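TRNA-splicing ligase RtcB (Thermus thermophilus, PDB 2EPG) probably joins RNA ends carrying a 2',3'-cyclic phosphate or 3'-phosphate to 5'-hydroxyl ends, using GTP and manganese. Local coordinates at residues 71-76 and 357-362; 401-406 and 470-475; 406-411 and 465-470. All coordinates share one frame; numbering follows the deposited sequence.

Contact 1. Residues 71-76 and 357-362; sequences LAMPDI and KGATRA
Met73, in strand 70-73, and Ala359, beside the short strand 360-361, bring the two segments closest, their CA atoms 7.0 Å apart. From Met73 the backbone folds into a type I beta turn, closed by Ile76 N bonding to Met73 O at 3.1 Å, and the chain turns a corner at Pro74 and Asp75. On the other side Gly358, with a positive phi, links strand 350-357 to what follows. The side chain of Met73, a selenomethionine, reaches across with its CG, which lies 4.0 Å from Ala359 CB. With chi1 at -65°, CG stands anti to the carbonyl carbon; bends at chi2 and chi3 carry the rest of the side chain onward. Asp75 points the same way, but its OD2 stays 4.3 Å from Gly358 O, a loose approach of two oxygens. Its OD1 receives a weak hydrogen bond from Gly411 N, and Asn340 OD1 accepts from Gly358 N. A small, buried apolar touch thus joins strand residue Met73 to Ala359, in the link after strand 350-357, beside the predicted GMP site of an RtcB ligase, where the Asp75 side chain comes within about 3 Å of that of His410, the predicted guanylylated histidine.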
# COMPACT_ATOMS: atom_id res chain seq x y z
N LEU A 71 -9.98 -7.05 -11.66
CA LEU A 71 -10.74 -6.46 -10.56
C LEU A 71 -10.47 -5.01 -10.22
O LEU A 71 -9.41 -4.46 -10.50
CB LEU A 71 -10.51 -7.26 -9.28
CG LEU A 71 -11.00 -8.69 -9.19
CD1 LEU A 71 -9.92 -9.55 -8.55
CD2 LEU A 71 -12.30 -8.74 -8.38
N ALA A 72 -11.46 -4.41 -9.56
CA ALA A 72 -11.37 -3.03 -9.10
C ALA A 72 -12.11 -2.90 -7.77
O ALA A 72 -13.22 -3.42 -7.62
CB ALA A 72 -11.97 -2.08 -10.12
N MSE A 73 -11.48 -2.20 -6.82
CA MSE A 73 -12.02 -1.95 -5.48
C MSE A 73 -13.07 -0.82 -5.47
O MSE A 73 -13.20 -0.09 -6.45
CB MSE A 73 -10.87 -1.58 -4.53
CG MSE A 73 -9.90 -2.72 -4.30
SE MSE A 73 -10.83 -4.24 -3.54
CE MSE A 73 -9.97 -5.67 -4.44
N PRO A 74 -13.81 -0.67 -4.35
CA PRO A 74 -14.84 0.37 -4.25
C PRO A 74 -14.37 1.80 -4.46
O PRO A 74 -15.17 2.66 -4.82
CB PRO A 74 -15.42 0.16 -2.85
CG PRO A 74 -15.26 -1.28 -2.63
CD PRO A 74 -13.84 -1.52 -3.15
N ASP A 75 -13.08 2.08 -4.26
CA ASP A 75 -12.59 3.44 -4.46
C ASP A 75 -11.91 3.63 -5.80
O ASP A 75 -11.05 4.49 -5.94
CB ASP A 75 -11.59 3.83 -3.37
CG ASP A 75 -10.43 2.86 -3.26
OD1 ASP A 75 -9.47 3.17 -2.53
OD2 ASP A 75 -10.49 1.78 -3.89
N ILE A 76 -12.30 2.83 -6.79
CA ILE A 76 -11.73 2.90 -8.12
C ILE A 76 -11.92 4.24 -8.79
O ILE A 76 -12.97 4.89 -8.62
CB ILE A 76 -12.35 1.83 -9.03
CG1 ILE A 76 -11.83 1.99 -10.46
CG2 ILE A 76 -13.85 1.96 -9.01
CD1 ILE A 76 -12.46 1.00 -11.43
N LYS A 357 -2.67 -1.66 -7.78
CA LYS A 357 -2.40 -0.23 -7.79
C LYS A 357 -3.51 0.38 -6.97
O LYS A 357 -4.68 0.32 -7.38
CB LYS A 357 -2.45 0.36 -9.20
CG LYS A 357 -1.90 1.80 -9.24
CD LYS A 357 -2.48 2.67 -10.35
CE LYS A 357 -2.43 2.02 -11.71
NZ LYS A 357 -2.73 2.98 -12.80
N GLY A 358 -3.16 0.95 -5.83
CA GLY A 358 -4.18 1.54 -4.97
C GLY A 358 -5.12 0.47 -4.42
O GLY A 358 -6.34 0.64 -4.41
N ALA A 359 -4.54 -0.64 -4.01
CA ALA A 359 -5.30 -1.74 -3.44
C ALA A 359 -4.28 -2.49 -2.60
O ALA A 359 -3.07 -2.36 -2.83
CB ALA A 359 -5.86 -2.64 -4.54
N THR A 360 -4.76 -3.25 -1.64
CA THR A 360 -3.89 -3.96 -0.72
C THR A 360 -3.98 -5.45 -0.79
O THR A 360 -4.99 -6.00 -1.23
CB THR A 360 -4.22 -3.59 0.75
OG1 THR A 360 -5.62 -3.81 0.99
CG2 THR A 360 -3.87 -2.14 1.04
N ARG A 361 -2.91 -6.11 -0.36
CA ARG A 361 -2.90 -7.55 -0.26
C ARG A 361 -3.69 -7.69 1.03
O ARG A 361 -3.54 -6.87 1.93
CB ARG A 361 -1.49 -8.11 -0.06
CG ARG A 361 -1.43 -9.62 -0.17
CD ARG A 361 -0.08 -10.19 0.29
NE ARG A 361 0.08 -10.09 1.74
CZ ARG A 361 1.10 -10.63 2.40
NH1 ARG A 361 1.18 -10.50 3.72
NH2 ARG A 361 2.05 -11.28 1.75
N ALA A 362 -4.52 -8.71 1.12
CA ALA A 362 -5.35 -8.87 2.31
C ALA A 362 -5.61 -10.34 2.57
O ALA A 362 -6.75 -10.82 2.43
CB ALA A 362 -6.66 -8.12 2.11

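Contact 2. Residues 401-406 and 470-475; sequences MEVSFG and AGIGKK
Ser404 OG, which approaches Ile472 CG2 to 4.0 Å, has two carbonyls of its own passage of chain within hydrogen-bonding reach: Ala400 O, one turn back in helix 398-403, and Ser407 O, just beyond the segment. Both are acceptors, so its single proton must be shared or alternate between them. With chi1 at 63° the hydroxyl sits between the backbone N and the carbonyl carbon of its residue, at the point where the chain leaves the helix. Ile472 lays its CG2 branch against this hydroxyl and also against the CG2 methyl of Val403, 3.8 Å away. The side chains of Val403 and Ile472 cross obliquely. The longer branch of the isoleucine leads elsewhere, its CD1 packing on the selenium of Met73, and Phe37 touches the same side chain. Behind Ile472 the helix 462-470 ends in a Schellman motif at Gly471. The direct contact is therefore van der Waals packing of a buried isoleucine, from the loop after that helix, on one methyl and one hydroxyl oxygen at the end of helix 398-403. Ser404 OG is turned to its own passage, while Thr397 and Ser408, just outside segment 401-406, bond to the carbonyls of Gly471 and Ile472 and tie the two passages together around the apolar touch.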
# COMPACT_ATOMS: atom_id res chain seq x y z
N MSE A 401 -9.82 -14.46 -0.42
CA MSE A 401 -8.90 -15.42 -1.03
C MSE A 401 -9.57 -16.03 -2.26
O MSE A 401 -8.91 -16.33 -3.25
CB MSE A 401 -8.54 -16.56 -0.06
CG MSE A 401 -7.67 -16.18 1.14
SE MSE A 401 -5.96 -15.22 0.81
CE MSE A 401 -5.10 -16.41 -0.47
N GLU A 402 -10.89 -16.22 -2.19
CA GLU A 402 -11.62 -16.80 -3.31
C GLU A 402 -11.97 -15.79 -4.42
O GLU A 402 -11.75 -16.05 -5.60
CB GLU A 402 -12.93 -17.42 -2.82
CG GLU A 402 -12.78 -18.66 -1.94
CD GLU A 402 -12.48 -19.91 -2.74
OE1 GLU A 402 -12.34 -19.81 -3.99
OE2 GLU A 402 -12.38 -20.99 -2.11
N VAL A 403 -12.49 -14.64 -4.02
CA VAL A 403 -12.97 -13.67 -5.00
C VAL A 403 -12.16 -12.46 -5.42
O VAL A 403 -12.55 -11.78 -6.36
CB VAL A 403 -14.38 -13.15 -4.61
CG1 VAL A 403 -15.27 -14.35 -4.22
CG2 VAL A 403 -14.28 -12.14 -3.45
N SER A 404 -11.04 -12.17 -4.75
CA SER A 404 -10.28 -10.98 -5.13
C SER A 404 -8.79 -11.21 -5.11
O SER A 404 -8.03 -10.26 -4.93
CB SER A 404 -10.63 -9.81 -4.19
OG SER A 404 -10.25 -10.08 -2.85
N PHE A 405 -8.37 -12.45 -5.32
CA PHE A 405 -6.94 -12.78 -5.25
C PHE A 405 -6.41 -12.27 -3.89
O PHE A 405 -5.34 -11.65 -3.80
CB PHE A 405 -6.19 -12.12 -6.42
CG PHE A 405 -6.63 -12.64 -7.77
CD1 PHE A 405 -7.38 -11.85 -8.63
CD2 PHE A 405 -6.31 -13.93 -8.17
CE1 PHE A 405 -7.82 -12.34 -9.86
CE2 PHE A 405 -6.73 -14.44 -9.40
CZ PHE A 405 -7.49 -13.64 -10.24
N GLY A 406 -7.18 -12.53 -2.84
CA GLY A 406 -6.80 -12.12 -1.50
C GLY A 406 -6.42 -10.64 -1.44
O GLY A 406 -5.37 -10.30 -0.91
N ALA A 470 -19.02 -6.43 0.78
CA ALA A 470 -18.66 -7.42 -0.23
C ALA A 470 -17.97 -8.62 0.42
O ALA A 470 -17.73 -9.62 -0.23
CB ALA A 470 -17.74 -6.79 -1.30
N GLY A 471 -17.66 -8.52 1.71
CA GLY A 471 -17.02 -9.62 2.40
C GLY A 471 -15.51 -9.73 2.22
O GLY A 471 -14.90 -10.74 2.56
N ILE A 472 -14.87 -8.68 1.71
CA ILE A 472 -13.43 -8.73 1.49
C ILE A 472 -12.61 -7.83 2.42
O ILE A 472 -11.50 -7.42 2.07
CB ILE A 472 -13.07 -8.40 0.03
CG1 ILE A 472 -13.61 -7.01 -0.36
CG2 ILE A 472 -13.67 -9.45 -0.88
CD1 ILE A 472 -13.06 -6.53 -1.73
N GLY A 473 -13.15 -7.53 3.59
CA GLY A 473 -12.45 -6.69 4.54
C GLY A 473 -13.26 -6.45 5.80
O GLY A 473 -14.14 -5.58 5.82
N LYS A 474 -12.97 -7.21 6.85
CA LYS A 474 -13.70 -7.07 8.10
C LYS A 474 -13.20 -5.86 8.89
O LYS A 474 -11.99 -5.71 9.10
CB LYS A 474 -13.52 -8.33 8.94
CG LYS A 474 -14.12 -8.22 10.33
CD LYS A 474 -13.77 -9.41 11.20
CE LYS A 474 -14.49 -10.66 10.76
NZ LYS A 474 -14.22 -11.80 11.69
N LYS A 475 -14.12 -5.01 9.33
CA LYS A 475 -13.77 -3.83 10.12
C LYS A 475 -13.26 -4.23 11.48
O LYS A 475 -13.87 -5.04 12.17
CB LYS A 475 -14.97 -2.91 10.30
CG LYS A 475 -15.33 -2.15 9.05
CD LYS A 475 -16.59 -1.33 9.23
CE LYS A 475 -16.41 -0.26 10.27
NZ LYS A 475 -17.69 0.54 10.42

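Contact 3. Residues 406-411 and 465-470; sequences GSSCHG and EAVEGA
Val467 is the residue of segment 465-470 that meets the chain leading to His410, and it uses both methyls. CG2 presses on Cys409, 3.5 Å from its CB, closer than carbons usually pack, and lies 3.6 Å from SG of the same residue. CG1 turns to Ser408, where it stands 3.6 Å from OG. A chi1 of 154° leaves CG1 roughly opposite the valine's backbone N and spreads the two methyls over the consecutive residues Ser408 and Cys409. The backbones come nearest at this point, Cys409 CA and Val467 CA being 6.9 Å apart. Leu394, on strand 391-395, touches both Cys409 and Val467. Here, then, the last turns of a helix pack through a valine against residues 408-409, immediately ahead of the predicted GMP-histidine of this RtcB-family ligase, His410, and of Gly411 in the same predicted nucleotide site. Further out, polar bonds set these residues in place. Ser408 OG is hydrogen-bonded to Ile472 O, which follows the helix, while the backbone of Ser408 pairs with Thr360 and Cys409 O accepts from Thr360 OG1. His410 ND1 shares a hydrogen bond with His339 ND1, a residue of the predicted manganese site, and the two rings meet with planes about 80° apart. On the helix, Gly469 N bonds to Glu465 O at 2.8 Å, and Glu468 OE2 accepts from Lys475 N.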
# COMPACT_ATOMS: atom_id res chain seq x y z
N GLY A 406 -7.18 -12.53 -2.84
CA GLY A 406 -6.80 -12.12 -1.50
C GLY A 406 -6.42 -10.64 -1.44
O GLY A 406 -5.37 -10.30 -0.91
N SER A 407 -7.30 -9.79 -1.97
CA SER A 407 -7.06 -8.35 -2.02
C SER A 407 -8.18 -7.52 -1.38
O SER A 407 -9.33 -7.94 -1.34
CB SER A 407 -6.93 -7.91 -3.48
OG SER A 407 -5.88 -8.60 -4.12
N SER A 408 -7.83 -6.34 -0.88
CA SER A 408 -8.82 -5.47 -0.30
C SER A 408 -8.58 -4.02 -0.72
O SER A 408 -7.79 -3.75 -1.63
CB SER A 408 -8.85 -5.61 1.22
OG SER A 408 -10.05 -5.07 1.73
N CYS A 409 -9.24 -3.08 -0.07
CA CYS A 409 -9.09 -1.68 -0.46
C CYS A 409 -7.91 -1.01 0.22
O CYS A 409 -7.31 -1.56 1.15
CB CYS A 409 -10.37 -0.91 -0.12
SG CYS A 409 -10.54 -0.61 1.66
N HIS A 410 -7.57 0.18 -0.24
CA HIS A 410 -6.47 0.90 0.37
C HIS A 410 -6.91 2.27 0.89
O HIS A 410 -6.31 2.80 1.81
CB HIS A 410 -5.34 1.07 -0.64
CG HIS A 410 -5.43 2.33 -1.44
ND1 HIS A 410 -4.53 3.36 -1.30
CD2 HIS A 410 -6.32 2.73 -2.38
CE1 HIS A 410 -4.85 4.34 -2.12
NE2 HIS A 410 -5.94 3.98 -2.79
N GLY A 411 -7.94 2.84 0.29
CA GLY A 411 -8.39 4.15 0.72
C GLY A 411 -9.76 4.17 1.37
O GLY A 411 -10.55 3.24 1.21
N GLU A 465 -17.35 0.57 3.80
CA GLU A 465 -18.69 -0.00 3.86
C GLU A 465 -18.86 -1.03 2.74
O GLU A 465 -19.37 -2.15 2.95
CB GLU A 465 -19.73 1.12 3.69
CG GLU A 465 -21.19 0.68 3.77
CD GLU A 465 -22.16 1.78 3.32
OE1 GLU A 465 -22.40 1.91 2.09
OE2 GLU A 465 -22.69 2.52 4.20
N ALA A 466 -18.45 -0.66 1.54
CA ALA A 466 -18.58 -1.56 0.40
C ALA A 466 -17.68 -2.77 0.60
O ALA A 466 -18.08 -3.91 0.37
CB ALA A 466 -18.21 -0.85 -0.87
N VAL A 467 -16.46 -2.51 1.05
CA VAL A 467 -15.51 -3.59 1.28
C VAL A 467 -16.05 -4.59 2.29
O VAL A 467 -16.02 -5.79 2.04
CB VAL A 467 -14.15 -3.04 1.75
CG1 VAL A 467 -13.42 -4.07 2.57
CG2 VAL A 467 -13.32 -2.64 0.54
N GLU A 468 -16.53 -4.11 3.43
CA GLU A 468 -17.05 -5.04 4.42
C GLU A 468 -18.30 -5.72 3.87
O GLU A 468 -18.50 -6.92 4.07
CB GLU A 468 -17.35 -4.33 5.75
CG GLU A 468 -17.85 -5.31 6.81
CD GLU A 468 -17.83 -4.77 8.23
OE1 GLU A 468 -18.47 -3.71 8.47
OE2 GLU A 468 -17.17 -5.40 9.10
N GLY A 469 -19.14 -4.96 3.18
CA GLY A 469 -20.34 -5.53 2.61
C GLY A 469 -20.05 -6.62 1.59
O GLY A 469 -20.76 -7.63 1.54
N ALA A 470 -19.02 -6.43 0.78
CA ALA A 470 -18.66 -7.42 -0.23
C ALA A 470 -17.97 -8.62 0.42
O ALA A 470 -17.73 -9.62 -0.23
CB ALA A 470 -17.74 -6.79 -1.30

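How the contacts relate
Along the chain contact 1 closes before the others open, and contact 3 lies within the span that contact 2 bridges, sharing Gly406 and Ala470 with it. Their centres are about 11 Å (1 and 2), 8 Å (1 and 3) and 7 Å (2 and 3) apart. Strands 360-361 and 407-408 form a two-stranded antiparallel sheet that ties contact 1 to contact 3; Ala362 N and Gly406 O are 2.7 Å apart there. Helix 398-403 is followed, after a short loop, by strand 407-408, and helix 462-470 likewise by strand 474-486, so contacts 2 and 3 join the same two chain passages. Contacts 1 and 3 lie at the predicted GMP-histidine, with contact 2 packed further back.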